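Long-range contacts in tryptophan--tRNA ligase (Mycoplasma pneumoniae, PDB 2YY5), which probably catalyses the ATP-dependent attachment of tryptophan to its cognate tRNA, as a homodimeric class I aminoacyl-tRNA synthetase: residues Lys5-Gly10 with Pro148-Val153; Asp156-Leu161 with Pro182-Asn187. The protein carries 1 engineered substitution. One frame throughout, in Å; residues are numbered along the deposited sequence.

Contact 1. Residues Lys5-Gly10 with Pro148-Val153; sequences KRALTG and PDIVPV. With WSA (5'-O-[(L-tryptophylamino)sulfonyl]adenosine), chain J.
R6 and D149 bond to each other twice at the start of this parallel strand pair. R6 N donates to D149 OD1 at 2.9 Å, meeting it from above the carboxylate plane, 38° out of it. In return D149 N donates to R6 O at 2.8 Å. The D149 carboxylate turns back beside its own backbone N (chi1 -72°), and its OD2 forms a salt bridge with R180. R6 O takes a second donor, I150 N, at 3.2 Å. The R6 guanidinium turns elsewhere, to Y146 O.

A7 and I150 form the single bridge. Around it L8 N donates to I150 O at 3.2 Å, while A7 and T9 spend their backbone groups on strand 37-42. The backbone pairing goes no further: P152 has no N-H to offer L8 O. V151 CA fills in with a CH contact to L8 O at 3.3 Å. T9 adds a side-chain bond: OG1, anti to the backbone N (chi1 -166°), donates to P152 O at 2.8 Å.

Apolar side chains also meet: L8 CB and P148 CB at 3.7 Å, and I150 CD1 against A7 CB. V151 CG1 touches the ligand's indole at CH2, 3.7 Å away.

The chemistry implies a seam held mainly by backbone polar groups. Side chains of D149 and T9 extend it at both ends, and the T9 end borders the tryptophanyl pocket.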
loop_
_atom_site.group_PDB
_atom_site.type_symbol
_atom_site.label_atom_id
_atom_site.label_comp_id
_atom_site.label_asym_id
_atom_site.label_seq_id
_atom_site.Cartn_x
_atom_site.Cartn_y
_atom_site.Cartn_z
ATOM N N LYS B 5 19.434 -18.100 14.713
ATOM C CA LYS B 5 18.123 -17.476 14.940
ATOM C C LYS B 5 18.150 -16.021 14.457
ATOM O O LYS B 5 19.154 -15.339 14.627
ATOM C CB LYS B 5 17.758 -17.516 16.421
ATOM C CG LYS B 5 18.894 -17.175 17.385
ATOM C CD LYS B 5 18.423 -16.429 18.652
ATOM C CE LYS B 5 17.419 -17.214 19.524
ATOM N NZ LYS B 5 16.994 -16.423 20.733
ATOM N N ARG B 6 17.053 -15.580 13.866
ATOM C CA ARG B 6 16.937 -14.253 13.257
ATOM C C ARG B 6 16.150 -13.147 13.976
ATOM O O ARG B 6 15.087 -13.413 14.534
ATOM C CB ARG B 6 16.339 -14.458 11.868
ATOM C CG ARG B 6 16.155 -13.231 11.009
ATOM C CD ARG B 6 15.555 -13.595 9.629
ATOM N NE ARG B 6 16.402 -14.530 8.886
ATOM C CZ ARG B 6 15.952 -15.420 8.006
ATOM N NH1 ARG B 6 16.804 -16.226 7.386
ATOM N NH2 ARG B 6 14.651 -15.509 7.747
ATOM N N ALA B 7 16.640 -11.901 13.872
ATOM C CA ALA B 7 16.012 -10.705 14.480
ATOM C C ALA B 7 15.751 -9.565 13.478
ATOM O O ALA B 7 16.620 -9.214 12.675
ATOM C CB ALA B 7 16.899 -10.173 15.601
ATOM N N LEU B 8 14.558 -8.981 13.533
ATOM C CA LEU B 8 14.201 -7.878 12.646
ATOM C C LEU B 8 13.571 -6.735 13.426
ATOM O O LEU B 8 12.757 -6.962 14.329
ATOM C CB LEU B 8 13.200 -8.324 11.576
ATOM C CG LEU B 8 12.752 -7.107 10.747
ATOM C CD1 LEU B 8 13.570 -7.041 9.463
ATOM C CD2 LEU B 8 11.281 -7.186 10.437
ATOM N N THR B 9 13.944 -5.509 13.075
ATOM C CA THR B 9 13.384 -4.334 13.730
ATOM C C THR B 9 13.562 -3.120 12.840
ATOM O O THR B 9 14.512 -3.043 12.050
ATOM C CB THR B 9 14.028 -4.049 15.126
ATOM O OG1 THR B 9 13.220 -3.094 15.824
ATOM C CG2 THR B 9 15.443 -3.488 14.999
ATOM N N GLY B 10 12.625 -2.186 12.957
ATOM C CA GLY B 10 12.686 -0.981 12.161
ATOM C C GLY B 10 12.628 0.258 13.029
ATOM O O GLY B 10 11.949 0.279 14.057
ATOM N N PRO B 148 11.496 -13.388 10.720
ATOM C CA PRO B 148 12.355 -13.411 11.905
ATOM C C PRO B 148 11.785 -14.186 13.080
ATOM O O PRO B 148 10.573 -14.390 13.164
ATOM C CB PRO B 148 12.495 -11.940 12.232
ATOM C CG PRO B 148 11.085 -11.468 11.994
ATOM C CD PRO B 148 10.764 -12.109 10.645
ATOM N N ASP B 149 12.666 -14.605 13.988
ATOM C CA ASP B 149 12.258 -15.325 15.190
ATOM C C ASP B 149 11.747 -14.311 16.209
ATOM O O ASP B 149 10.708 -14.517 16.851
ATOM C CB ASP B 149 13.437 -16.086 15.784
ATOM C CG ASP B 149 13.833 -17.286 14.953
ATOM O OD1 ASP B 149 15.049 -17.506 14.785
ATOM O OD2 ASP B 149 12.936 -18.015 14.481
ATOM N N ILE B 150 12.488 -13.215 16.360
ATOM C CA ILE B 150 12.085 -12.179 17.288
ATOM C C ILE B 150 12.075 -10.796 16.641
ATOM O O ILE B 150 12.655 -10.575 15.575
ATOM C CB ILE B 150 12.977 -12.157 18.575
ATOM C CG1 ILE B 150 14.341 -11.505 18.308
ATOM C CG2 ILE B 150 13.121 -13.571 19.113
ATOM C CD1 ILE B 150 15.219 -12.272 17.405
ATOM N N VAL B 151 11.381 -9.873 17.292
ATOM C CA VAL B 151 11.271 -8.513 16.817
ATOM C C VAL B 151 11.516 -7.641 18.033
ATOM O O VAL B 151 10.610 -7.407 18.832
ATOM C CB VAL B 151 9.860 -8.232 16.241
ATOM C CG1 VAL B 151 9.747 -6.787 15.794
ATOM C CG2 VAL B 151 9.590 -9.154 15.073
ATOM N N PRO B 152 12.762 -7.179 18.212
ATOM C CA PRO B 152 13.074 -6.334 19.369
ATOM C C PRO B 152 12.528 -4.914 19.252
ATOM O O PRO B 152 12.929 -4.146 18.362
ATOM C CB PRO B 152 14.599 -6.400 19.445
ATOM C CG PRO B 152 15.016 -6.668 18.041
ATOM C CD PRO B 152 13.992 -7.652 17.549
ATOM N N VAL B 153 11.613 -4.575 20.161
ATOM C CA VAL B 153 10.976 -3.264 20.154
ATOM C C VAL B 153 10.596 -2.773 21.542
ATOM O O VAL B 153 10.703 -3.504 22.525
ATOM C CB VAL B 153 9.681 -3.294 19.327
ATOM C CG1 VAL B 153 9.991 -3.351 17.856
ATOM C CG2 VAL B 153 8.866 -4.508 19.731
HETATM C CD2 WSA J . 9.026 -1.308 13.032
HETATM C CE3 WSA J . 9.674 -1.761 14.176
HETATM C CZ3 WSA J . 9.933 -3.117 14.325
HETATM C CH2 WSA J . 9.543 -4.015 13.334
HETATM C CZ2 WSA J . 8.894 -3.559 12.193
HETATM C CE2 WSA J . 8.636 -2.201 12.044
HETATM N N11 WSA J . 8.065 -1.495 11.071
HETATM C CD1 WSA J . 8.078 -0.205 11.394
HETATM C CG WSA J . 8.657 -0.045 12.583
HETATM C CB WSA J . 8.884 1.283 13.301
HETATM C CA WSA J . 8.134 1.338 14.634
HETATM N NH3 WSA J . 6.695 1.133 14.425
HETATM C C WSA J . 8.371 2.707 15.277
HETATM O O WSA J . 7.764 3.692 14.872
HETATM N NS WSA J . 9.252 2.767 16.270
HETATM S S WSA J . 9.779 4.298 16.465
HETATM O O1S WSA J . 10.439 4.779 15.207
HETATM O O2S WSA J . 8.626 5.206 16.776
HETATM O "O5'" WSA J . 10.716 4.260 17.548
HETATM C "C5'" WSA J . 11.798 3.324 17.479
HETATM C "C4'" WSA J . 11.860 2.340 18.652
HETATM O "O4'" WSA J . 11.932 3.065 19.893
HETATM C "C3'" WSA J . 10.642 1.419 18.755
HETATM O "O3'" WSA J . 11.061 0.110 19.154
HETATM C "C2'" WSA J . 9.849 2.073 19.885
HETATM O "O2'" WSA J . 9.032 1.091 20.531
HETATM C "C1'" WSA J . 11.013 2.441 20.802
HETATM N N9 WSA J . 10.570 3.427 21.817
HETATM C C8 WSA J . 9.945 4.570 21.545
HETATM N N7 WSA J . 9.742 5.249 22.672
HETATM C C5 WSA J . 10.244 4.528 23.673
HETATM C C4 WSA J . 10.763 3.362 23.126
HETATM N N3 WSA J . 11.331 2.456 23.940
HETATM C C2 WSA J . 11.399 2.669 25.243
HETATM N N1 WSA J . 10.917 3.770 25.792
HETATM C C6 WSA J . 10.336 4.717 25.041
HETATM N N6 WSA J . 9.865 5.834 25.596
#

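Contact 2. Residues Asp156-Leu161 with Pro182-Asn187. With WSA (5'-O-[(L-tryptophylamino)sulfonyl]adenosine), chain J; SO4 (sulfate ion), chain I.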
loop_
_atom_site.group_PDB
_atom_site.type_symbol
_atom_site.label_atom_id
_atom_site.label_comp_id
_atom_site.label_asym_id
_atom_site.label_seq_id
_atom_site.Cartn_x
_atom_site.Cartn_y
_atom_site.Cartn_z
ATOM N N ASP B 156 5.521 0.107 23.680
ATOM C CA ASP B 156 4.503 0.733 22.837
ATOM C C ASP B 156 4.209 0.005 21.530
ATOM O O ASP B 156 3.200 0.274 20.882
ATOM C CB ASP B 156 4.922 2.163 22.515
ATOM C CG ASP B 156 6.264 2.220 21.833
ATOM O OD1 ASP B 156 7.254 1.773 22.452
ATOM O OD2 ASP B 156 6.324 2.695 20.680
ATOM N N GLN B 157 5.091 -0.909 21.139
ATOM C CA GLN B 157 4.914 -1.652 19.899
ATOM C C GLN B 157 4.254 -3.019 20.057
ATOM O O GLN B 157 4.230 -3.799 19.105
ATOM C CB GLN B 157 6.266 -1.819 19.209
ATOM C CG GLN B 157 6.808 -0.518 18.670
ATOM C CD GLN B 157 5.832 0.134 17.720
ATOM O OE1 GLN B 157 5.684 -0.295 16.577
ATOM N NE2 GLN B 157 5.139 1.161 18.197
ATOM N N LYS B 158 3.704 -3.300 21.241
ATOM C CA LYS B 158 3.070 -4.591 21.507
ATOM C C LYS B 158 1.834 -4.911 20.669
ATOM O O LYS B 158 1.728 -6.012 20.127
ATOM C CB LYS B 158 2.711 -4.728 22.989
ATOM C CG LYS B 158 1.920 -6.005 23.297
ATOM C CD LYS B 158 1.646 -6.189 24.782
ATOM C CE LYS B 158 2.855 -6.753 25.500
ATOM N NZ LYS B 158 4.074 -5.946 25.221
ATOM N N GLN B 159 0.894 -3.974 20.581
ATOM C CA GLN B 159 -0.320 -4.204 19.798
ATOM C C GLN B 159 0.030 -4.559 18.359
ATOM O O GLN B 159 -0.607 -5.422 17.748
ATOM C CB GLN B 159 -1.218 -2.963 19.778
ATOM C CG GLN B 159 -2.370 -2.962 20.766
ATOM C CD GLN B 159 -3.538 -2.102 20.286
ATOM O OE1 GLN B 159 -3.358 -0.952 19.874
ATOM N NE2 GLN B 159 -4.740 -2.661 20.334
ATOM N N HIS B 160 1.036 -3.875 17.822
ATOM C CA HIS B 160 1.470 -4.103 16.453
ATOM C C HIS B 160 1.972 -5.526 16.266
ATOM O O HIS B 160 1.658 -6.172 15.264
ATOM C CB HIS B 160 2.542 -3.085 16.080
ATOM C CG HIS B 160 2.015 -1.688 15.973
ATOM N ND1 HIS B 160 2.794 -0.577 16.212
ATOM C CD2 HIS B 160 0.787 -1.226 15.637
ATOM C CE1 HIS B 160 2.066 0.512 16.030
ATOM N NE2 HIS B 160 0.843 0.146 15.681
ATOM N N LEU B 161 2.743 -6.024 17.230
ATOM C CA LEU B 161 3.235 -7.388 17.134
ATOM C C LEU B 161 2.069 -8.377 17.181
ATOM O O LEU B 161 2.076 -9.395 16.494
ATOM C CB LEU B 161 4.245 -7.677 18.246
ATOM C CG LEU B 161 5.688 -7.677 17.722
ATOM C CD1 LEU B 161 5.824 -8.749 16.663
ATOM C CD2 LEU B 161 6.058 -6.315 17.128
ATOM N N PRO B 182 6.225 -14.295 14.343
ATOM C CA PRO B 182 7.269 -13.491 14.981
ATOM C C PRO B 182 6.970 -13.287 16.459
ATOM O O PRO B 182 5.822 -13.086 16.838
ATOM C CB PRO B 182 7.216 -12.186 14.201
ATOM C CG PRO B 182 5.747 -12.058 13.893
ATOM C CD PRO B 182 5.388 -13.471 13.453
ATOM N N GLN B 183 8.001 -13.338 17.290
ATOM C CA GLN B 183 7.823 -13.131 18.718
ATOM C C GLN B 183 8.187 -11.719 19.182
ATOM O O GLN B 183 9.260 -11.211 18.865
ATOM C CB GLN B 183 8.657 -14.133 19.512
ATOM C CG GLN B 183 8.728 -13.782 20.986
ATOM C CD GLN B 183 9.401 -14.852 21.817
ATOM O OE1 GLN B 183 10.536 -15.255 21.538
ATOM N NE2 GLN B 183 8.708 -15.315 22.856
ATOM N N PHE B 184 7.291 -11.097 19.947
ATOM C CA PHE B 184 7.531 -9.760 20.479
ATOM C C PHE B 184 8.595 -9.845 21.583
ATOM O O PHE B 184 8.498 -10.686 22.485
ATOM C CB PHE B 184 6.236 -9.191 21.060
ATOM C CG PHE B 184 6.436 -7.973 21.927
ATOM C CD1 PHE B 184 6.532 -6.701 21.364
ATOM C CD2 PHE B 184 6.546 -8.097 23.310
ATOM C CE1 PHE B 184 6.736 -5.569 22.164
ATOM C CE2 PHE B 184 6.751 -6.973 24.116
ATOM C CZ PHE B 184 6.846 -5.705 23.539
ATOM N N VAL B 185 9.609 -8.988 21.503
ATOM C CA VAL B 185 10.674 -8.964 22.504
ATOM C C VAL B 185 11.058 -7.537 22.900
ATOM O O VAL B 185 11.439 -6.719 22.061
ATOM C CB VAL B 185 11.928 -9.712 22.009
ATOM C CG1 VAL B 185 13.106 -9.430 22.926
ATOM C CG2 VAL B 185 11.656 -11.204 21.990
ATOM N N GLN B 186 10.946 -7.254 24.194
ATOM C CA GLN B 186 11.266 -5.935 24.733
ATOM C C GLN B 186 12.308 -6.072 25.835
ATOM O O GLN B 186 12.458 -7.135 26.433
ATOM C CB GLN B 186 10.010 -5.276 25.307
ATOM C CG GLN B 186 9.518 -5.919 26.588
ATOM C CD GLN B 186 8.287 -5.242 27.179
ATOM O OE1 GLN B 186 7.753 -5.689 28.193
ATOM N NE2 GLN B 186 7.833 -4.164 26.551
ATOM N N ASN B 187 13.025 -4.988 26.099
ATOM C CA ASN B 187 14.049 -4.977 27.130
ATOM C C ASN B 187 13.345 -5.044 28.477
ATOM O O ASN B 187 12.466 -4.228 28.761
ATOM C CB ASN B 187 14.878 -3.701 27.004
ATOM C CG ASN B 187 15.981 -3.615 28.037
ATOM O OD1 ASN B 187 15.727 -3.388 29.224
ATOM N ND2 ASN B 187 17.218 -3.795 27.590
HETATM C CD2 WSA J . 9.026 -1.308 13.032
HETATM C CE3 WSA J . 9.674 -1.761 14.176
HETATM C CZ3 WSA J . 9.933 -3.117 14.325
HETATM C CH2 WSA J . 9.543 -4.015 13.334
HETATM C CZ2 WSA J . 8.894 -3.559 12.193
HETATM C CE2 WSA J . 8.636 -2.201 12.044
HETATM N N11 WSA J . 8.065 -1.495 11.071
HETATM C CD1 WSA J . 8.078 -0.205 11.394
HETATM C CG WSA J . 8.657 -0.045 12.583
HETATM C CB WSA J . 8.884 1.283 13.301
HETATM C CA WSA J . 8.134 1.338 14.634
HETATM N NH3 WSA J . 6.695 1.133 14.425
HETATM C C WSA J . 8.371 2.707 15.277
HETATM O O WSA J . 7.764 3.692 14.872
HETATM N NS WSA J . 9.252 2.767 16.270
HETATM S S WSA J . 9.779 4.298 16.465
HETATM O O1S WSA J . 10.439 4.779 15.207
HETATM O O2S WSA J . 8.626 5.206 16.776
HETATM O "O5'" WSA J . 10.716 4.260 17.548
HETATM C "C5'" WSA J . 11.798 3.324 17.479
HETATM C "C4'" WSA J . 11.860 2.340 18.652
HETATM O "O4'" WSA J . 11.932 3.065 19.893
HETATM C "C3'" WSA J . 10.642 1.419 18.755
HETATM O "O3'" WSA J . 11.061 0.110 19.154
HETATM C "C2'" WSA J . 9.849 2.073 19.885
HETATM O "O2'" WSA J . 9.032 1.091 20.531
HETATM C "C1'" WSA J . 11.013 2.441 20.802
HETATM N N9 WSA J . 10.570 3.427 21.817
HETATM C C8 WSA J . 9.945 4.570 21.545
HETATM N N7 WSA J . 9.742 5.249 22.672
HETATM C C5 WSA J . 10.244 4.528 23.673
HETATM C C4 WSA J . 10.763 3.362 23.126
HETATM N N3 WSA J . 11.331 2.456 23.940
HETATM C C2 WSA J . 11.399 2.669 25.243
HETATM N N1 WSA J . 10.917 3.770 25.792
HETATM C C6 WSA J . 10.336 4.717 25.041
HETATM N N6 WSA J . 9.865 5.834 25.596
HETATM S S SO4 I . 4.135 3.849 16.005
HETATM O O1 SO4 I . 2.742 3.501 16.301
HETATM O O2 SO4 I . 4.982 2.663 16.214
HETATM O O3 SO4 I . 4.242 4.284 14.596
HETATM O O4 SO4 I . 4.554 4.943 16.900
#
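L161, in the first turn of helix 158-175, has its CA 5.9 Å from that of F184 on strand 183-185, and no hydrogen bond links the two segments. Q157 is the N-cap residue, and its O accepts from L161 N at 3.3 Å.

F184 carries the contact. Its CG is anti to the backbone N (chi1 166°), and the ring is directed at the start of the helix. L161 CG lies at the ring edge and packs on F184 CB at 3.7 Å. K158 CB lies over one face, offset toward the rim. The K158 chain crosses F184 at about a right angle, then bends at its last two torsions to bring NZ near CE2 and CZ. L161 CD1 also reaches P182 CG at 4.3 Å.

D156 and Q157 turn their polar ends to the ligand. D156 OD1 accepts from the ribose O2' at 2.7 Å, and Q157 OE1 from the ligand ammonium NH3 at 2.8 Å. H160 ND1 also donates to Q157 OE1, at 2.9 Å and from above the carbonyl plane. Q157 NE2 donates to D156 OD2 at 3.2 Å. This ties the two ligand-binding side chains together. A sulfate, probably from the crystallisation liquor, lies at the H160 ring edge.

The packing belongs to a beta-alpha-beta unit. Helix 158-175 connects parallel strands 150-152 and 183-185; L161 and P182 both touch V151, and P182 and H160 reach helix 131-144.

Contact 1 is the more buried of the two; contact 2 is only partly buried. They meet at strand 150-152, which lies between 5-10 of contact 1 and strand 183-185 of contact 2. It pairs with 183-185 probably through hydrogen bonds from V151 N to Q183 O and, just past the strand, from V153 N to V185 O. Together these pairings fit the parallel sheet of the class I Rossmann fold. Contact 1 rests mainly on backbone hydrogen bonds, with a side-chain bond near each end. Contact 2 is helix to strand and rests on side-chain packing around one ring. Both reach the same ligand, contact 1 mainly by touching its indole, contact 2 by bonding its ribose and ammonium.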